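Local atomic coordinates of putative type III secretion protein YscO (Vibrio parahaemolyticus, PDB entry 4MH6), a protein that probably serves the type III secretion system of its bacterium as a YscO-family coiled-coil protein, although its precise role is unknown. Residues Q47-L58 against V117-L128. Sequence-based numbering, arbitrary orientation.
Sequences QEYRVANVAAEL and VKVTLEQERTLL
Gln47 NE2 is shared between two oxygens of Glu124, donating to the carboxylate OE2 at 3.0 Å and to the backbone O at 3.1 Å. The first bond is the straighter (154° at the hydrogen); it lies in the amide plane of Gln47 and meets OE2 on its anti side. The second is more bent, at 140°, and reaches a carbonyl already used by Leu128 N of the same helix, the two donors coming from opposite faces of its plane. A bend in the Gln47 chain at chi2 turns the amide along the interface, while CG packs against CA of Leu128. At the oxygen end of the amide, Arg50 NE donates to Gln47 OE1 at 3.1 Å from above the carbonyl plane, which helps fix the amide's rotation. The positive charge of Arg50 would probably favour the negative charge on the Glu124 carboxylate, although their charged atoms do not touch; Glu124 is itself a knob among Gln47, Arg50, Val51 and Val54.

Further along, the seam turns mainly apolar, with aliphatic parts of Glu124, Arg125 and Lys118 contributing. Val51 enters a hole formed by Leu121, Glu124, Arg125 and Leu128, its CG1 lying 3.8 Å from Leu121 CD1. Val54 is the next knob, set among Val117, Thr120, Leu121 and Glu124, and Leu121 answers by fitting between Val51, Val54, Ala55 and Leu58. Leu58 continues the row: its CD2 meets Leu121 CD2 at 3.6 Å, its CD1 lies against Lys118 CG, and its CB packs on Val117 CG1.

Knobs from both sides identify an antiparallel coiled coil within the hairpin of helices 18-84 and 90-167; the axes of segments 47-58 and 117-128 pass 9.1 Å apart, their directions 165° apart. The valine and leucine seam supplies close apolar packing, whereas the Gln47–Glu124 pair adds a directional polar link that probably helps set the register.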
loop_
_atom_site.group_PDB
_atom_site.type_symbol
_atom_site.label_atom_id
_atom_site.label_comp_id
_atom_site.label_asym_id
_atom_site.label_seq_id
_atom_site.Cartn_x
_atom_site.Cartn_y
_atom_site.Cartn_z
ATOM N N GLN A 47 3.274 -0.775 2.309
ATOM C CA GLN A 47 1.895 -0.799 1.826
ATOM C C GLN A 47 1.380 -2.224 1.703
ATOM O O GLN A 47 0.191 -2.471 1.853
ATOM C CB GLN A 47 1.745 -0.057 0.498
ATOM C CG GLN A 47 0.288 0.080 0.054
ATOM C CD GLN A 47 -0.548 0.822 1.058
ATOM O OE1 GLN A 47 -0.052 1.691 1.750
ATOM N NE2 GLN A 47 -1.822 0.504 1.126
ATOM N N GLU A 48 2.279 -3.152 1.399
ATOM C CA GLU A 48 1.912 -4.552 1.341
ATOM C C GLU A 48 1.560 -4.988 2.768
ATOM O O GLU A 48 0.683 -5.830 2.956
ATOM C CB GLU A 48 3.039 -5.379 0.738
ATOM C CG GLU A 48 3.160 -5.114 -0.756
ATOM C CD GLU A 48 4.482 -5.543 -1.389
ATOM O OE1 GLU A 48 5.507 -5.538 -0.671
ATOM O OE2 GLU A 48 4.505 -5.826 -2.625
ATOM N N TYR A 49 2.210 -4.388 3.771
ATOM C CA TYR A 49 1.907 -4.734 5.156
ATOM C C TYR A 49 0.475 -4.268 5.507
ATOM O O TYR A 49 -0.318 -5.007 6.109
ATOM C CB TYR A 49 2.941 -4.126 6.129
ATOM C CG TYR A 49 2.623 -4.461 7.563
ATOM C CD1 TYR A 49 1.794 -3.637 8.327
ATOM C CD2 TYR A 49 3.100 -5.618 8.146
ATOM C CE1 TYR A 49 1.460 -3.960 9.626
ATOM C CE2 TYR A 49 2.786 -5.938 9.449
ATOM C CZ TYR A 49 1.961 -5.105 10.175
ATOM O OH TYR A 49 1.646 -5.422 11.474
ATOM N N ARG A 50 0.175 -3.028 5.137
ATOM C CA ARG A 50 -1.140 -2.458 5.380
ATOM C C ARG A 50 -2.227 -3.319 4.730
ATOM O O ARG A 50 -3.248 -3.580 5.357
ATOM C CB ARG A 50 -1.209 -0.964 4.939
ATOM C CG ARG A 50 -0.646 -0.010 5.990
ATOM C CD ARG A 50 -0.855 1.472 5.713
ATOM N NE ARG A 50 0.196 1.939 4.849
ATOM C CZ ARG A 50 1.255 2.663 5.218
ATOM N NH1 ARG A 50 1.397 3.129 6.446
ATOM N NH2 ARG A 50 2.165 2.963 4.303
ATOM N N VAL A 51 -1.990 -3.788 3.498
ATOM C CA VAL A 51 -2.984 -4.643 2.822
ATOM C C VAL A 51 -3.200 -5.917 3.631
ATOM O O VAL A 51 -4.307 -6.226 4.008
ATOM C CB VAL A 51 -2.621 -4.998 1.354
ATOM C CG1 VAL A 51 -3.594 -6.021 0.798
ATOM C CG2 VAL A 51 -2.642 -3.762 0.463
ATOM N N ALA A 52 -2.137 -6.640 3.909
ATOM C CA ALA A 52 -2.219 -7.869 4.681
ATOM C C ALA A 52 -2.878 -7.634 6.023
ATOM O O ALA A 52 -3.643 -8.457 6.530
ATOM C CB ALA A 52 -0.821 -8.429 4.899
ATOM N N ASN A 53 -2.579 -6.501 6.616
ATOM C CA ASN A 53 -3.147 -6.218 7.899
ATOM C C ASN A 53 -4.666 -6.018 7.838
ATOM O O ASN A 53 -5.403 -6.461 8.726
ATOM C CB ASN A 53 -2.529 -4.970 8.429
ATOM C CG ASN A 53 -2.915 -4.731 9.825
ATOM O OD1 ASN A 53 -2.664 -5.577 10.677
ATOM N ND2 ASN A 53 -3.537 -3.590 10.094
ATOM N N VAL A 54 -5.130 -5.326 6.795
ATOM C CA VAL A 54 -6.558 -5.084 6.630
ATOM C C VAL A 54 -7.282 -6.373 6.270
ATOM O O VAL A 54 -8.413 -6.605 6.728
ATOM C CB VAL A 54 -6.833 -4.017 5.582
ATOM C CG1 VAL A 54 -8.330 -3.822 5.409
ATOM C CG2 VAL A 54 -6.197 -2.706 6.010
ATOM N N ALA A 55 -6.635 -7.214 5.468
ATOM C CA ALA A 55 -7.221 -8.492 5.087
ATOM C C ALA A 55 -7.465 -9.347 6.323
ATOM O O ALA A 55 -8.460 -10.054 6.407
ATOM C CB ALA A 55 -6.309 -9.224 4.115
ATOM N N ALA A 56 -6.545 -9.275 7.284
ATOM C CA ALA A 56 -6.665 -10.046 8.517
ATOM C C ALA A 56 -7.842 -9.528 9.299
ATOM O O ALA A 56 -8.576 -10.295 9.878
ATOM C CB ALA A 56 -5.393 -9.947 9.346
ATOM N N GLU A 57 -7.996 -8.210 9.326
ATOM C CA GLU A 57 -9.120 -7.579 10.012
ATOM C C GLU A 57 -10.450 -7.950 9.371
ATOM O O GLU A 57 -11.461 -8.124 10.066
ATOM C CB GLU A 57 -8.945 -6.060 10.052
ATOM C CG GLU A 57 -8.080 -5.588 11.208
ATOM C CD GLU A 57 -8.733 -5.860 12.573
ATOM O OE1 GLU A 57 -7.980 -5.851 13.577
ATOM O OE2 GLU A 57 -9.993 -6.091 12.654
ATOM N N LEU A 58 -10.428 -8.086 8.045
ATOM C CA LEU A 58 -11.615 -8.458 7.285
ATOM C C LEU A 58 -12.035 -9.837 7.653
ATOM O O LEU A 58 -13.186 -10.075 7.955
ATOM C CB LEU A 58 -11.342 -8.402 5.784
ATOM C CG LEU A 58 -12.508 -8.802 4.871
ATOM C CD1 LEU A 58 -13.816 -8.086 5.214
ATOM C CD2 LEU A 58 -12.134 -8.580 3.408
ATOM N N VAL A 117 -14.634 -2.480 6.196
ATOM C CA VAL A 117 -13.312 -3.084 6.053
ATOM C C VAL A 117 -13.073 -3.519 4.607
ATOM O O VAL A 117 -11.934 -3.427 4.114
ATOM C CB VAL A 117 -13.081 -4.277 6.997
ATOM C CG1 VAL A 117 -11.713 -4.876 6.739
ATOM C CG2 VAL A 117 -13.166 -3.844 8.448
ATOM N N LYS A 118 -14.114 -3.998 3.917
ATOM C CA LYS A 118 -13.934 -4.355 2.504
ATOM C C LYS A 118 -13.581 -3.144 1.663
ATOM O O LYS A 118 -12.764 -3.241 0.766
ATOM C CB LYS A 118 -15.163 -5.003 1.912
ATOM C CG LYS A 118 -15.333 -6.427 2.309
ATOM C CD LYS A 118 -16.547 -7.018 1.649
ATOM C CE LYS A 118 -16.626 -8.483 2.007
ATOM N NZ LYS A 118 -17.957 -9.039 1.694
ATOM N N VAL A 119 -14.214 -2.014 1.940
ATOM C CA VAL A 119 -13.915 -0.796 1.197
ATOM C C VAL A 119 -12.467 -0.391 1.493
ATOM O O VAL A 119 -11.718 0.035 0.612
ATOM C CB VAL A 119 -14.878 0.363 1.589
ATOM C CG1 VAL A 119 -14.451 1.677 0.964
ATOM C CG2 VAL A 119 -16.285 0.053 1.161
ATOM N N THR A 120 -12.089 -0.537 2.753
ATOM C CA THR A 120 -10.780 -0.162 3.196
ATOM C C THR A 120 -9.753 -0.984 2.468
ATOM O O THR A 120 -8.715 -0.477 2.067
ATOM C CB THR A 120 -10.655 -0.357 4.714
ATOM O OG1 THR A 120 -11.530 0.567 5.368
ATOM C CG2 THR A 120 -9.251 -0.075 5.184
ATOM N N LEU A 121 -10.065 -2.252 2.270
ATOM C CA LEU A 121 -9.166 -3.144 1.606
ATOM C C LEU A 121 -9.030 -2.799 0.129
ATOM O O LEU A 121 -7.916 -2.835 -0.397
ATOM C CB LEU A 121 -9.633 -4.580 1.825
ATOM C CG LEU A 121 -8.833 -5.726 1.199
ATOM C CD1 LEU A 121 -7.342 -5.654 1.528
ATOM C CD2 LEU A 121 -9.443 -7.048 1.646
ATOM N N GLU A 122 -10.118 -2.447 -0.564
ATOM C CA GLU A 122 -9.941 -2.117 -1.978
ATOM C C GLU A 122 -9.193 -0.787 -2.103
ATOM O O GLU A 122 -8.450 -0.560 -3.080
ATOM C CB GLU A 122 -11.222 -2.116 -2.790
ATOM C CG GLU A 122 -12.216 -1.052 -2.417
ATOM C CD GLU A 122 -13.223 -0.758 -3.540
ATOM O OE1 GLU A 122 -12.776 -0.556 -4.710
ATOM O OE2 GLU A 122 -14.452 -0.677 -3.238
ATOM N N GLN A 123 -9.365 0.076 -1.108
ATOM C CA GLN A 123 -8.634 1.334 -1.082
ATOM C C GLN A 123 -7.132 1.128 -0.832
ATOM O O GLN A 123 -6.291 1.823 -1.442
ATOM C CB GLN A 123 -9.216 2.269 -0.039
ATOM C CG GLN A 123 -10.524 2.898 -0.490
ATOM C CD GLN A 123 -11.171 3.751 0.576
ATOM O OE1 GLN A 123 -11.184 3.398 1.754
ATOM N NE2 GLN A 123 -11.757 4.855 0.162
ATOM N N GLU A 124 -6.782 0.179 0.042
ATOM C CA GLU A 124 -5.365 -0.095 0.333
ATOM C C GLU A 124 -4.725 -0.744 -0.883
ATOM O O GLU A 124 -3.563 -0.465 -1.224
ATOM C CB GLU A 124 -5.207 -0.998 1.549
ATOM C CG GLU A 124 -5.769 -0.450 2.862
ATOM C CD GLU A 124 -5.081 0.816 3.367
ATOM O OE1 GLU A 124 -5.448 1.291 4.468
ATOM O OE2 GLU A 124 -4.184 1.352 2.687
ATOM N N ARG A 125 -5.476 -1.625 -1.537
ATOM C CA ARG A 125 -4.971 -2.272 -2.750
ATOM C C ARG A 125 -4.789 -1.242 -3.874
ATOM O O ARG A 125 -3.894 -1.344 -4.696
ATOM C CB ARG A 125 -5.939 -3.364 -3.174
ATOM C CG ARG A 125 -5.822 -4.603 -2.313
ATOM C CD ARG A 125 -7.026 -5.508 -2.435
ATOM N NE ARG A 125 -6.752 -6.835 -1.900
ATOM C CZ ARG A 125 -7.680 -7.765 -1.747
ATOM N NH1 ARG A 125 -8.928 -7.474 -2.060
ATOM N NH2 ARG A 125 -7.380 -8.970 -1.258
ATOM N N THR A 126 -5.671 -0.247 -3.897
ATOM C CA THR A 126 -5.580 0.785 -4.903
ATOM C C THR A 126 -4.316 1.604 -4.622
ATOM O O THR A 126 -3.591 1.968 -5.565
ATOM C CB THR A 126 -6.838 1.685 -4.917
ATOM O OG1 THR A 126 -7.964 0.907 -5.294
ATOM C CG2 THR A 126 -6.687 2.827 -5.897
ATOM N N LEU A 127 -4.068 1.912 -3.342
ATOM C CA LEU A 127 -2.855 2.658 -2.995
ATOM C C LEU A 127 -1.617 1.832 -3.300
ATOM O O LEU A 127 -0.623 2.358 -3.758
ATOM C CB LEU A 127 -2.835 3.049 -1.530
ATOM C CG LEU A 127 -3.755 4.161 -1.069
ATOM C CD1 LEU A 127 -3.705 4.237 0.446
ATOM C CD2 LEU A 127 -3.334 5.485 -1.673
ATOM N N LEU A 128 -1.677 0.544 -3.027
ATOM C CA LEU A 128 -0.550 -0.284 -3.330
ATOM C C LEU A 128 -0.241 -0.137 -4.794
ATOM O O LEU A 128 0.912 0.057 -5.187
ATOM C CB LEU A 128 -0.823 -1.762 -2.993
ATOM C CG LEU A 128 0.283 -2.777 -3.307
ATOM C CD1 LEU A 128 1.635 -2.314 -2.803
ATOM C CD2 LEU A 128 -0.038 -4.124 -2.705
#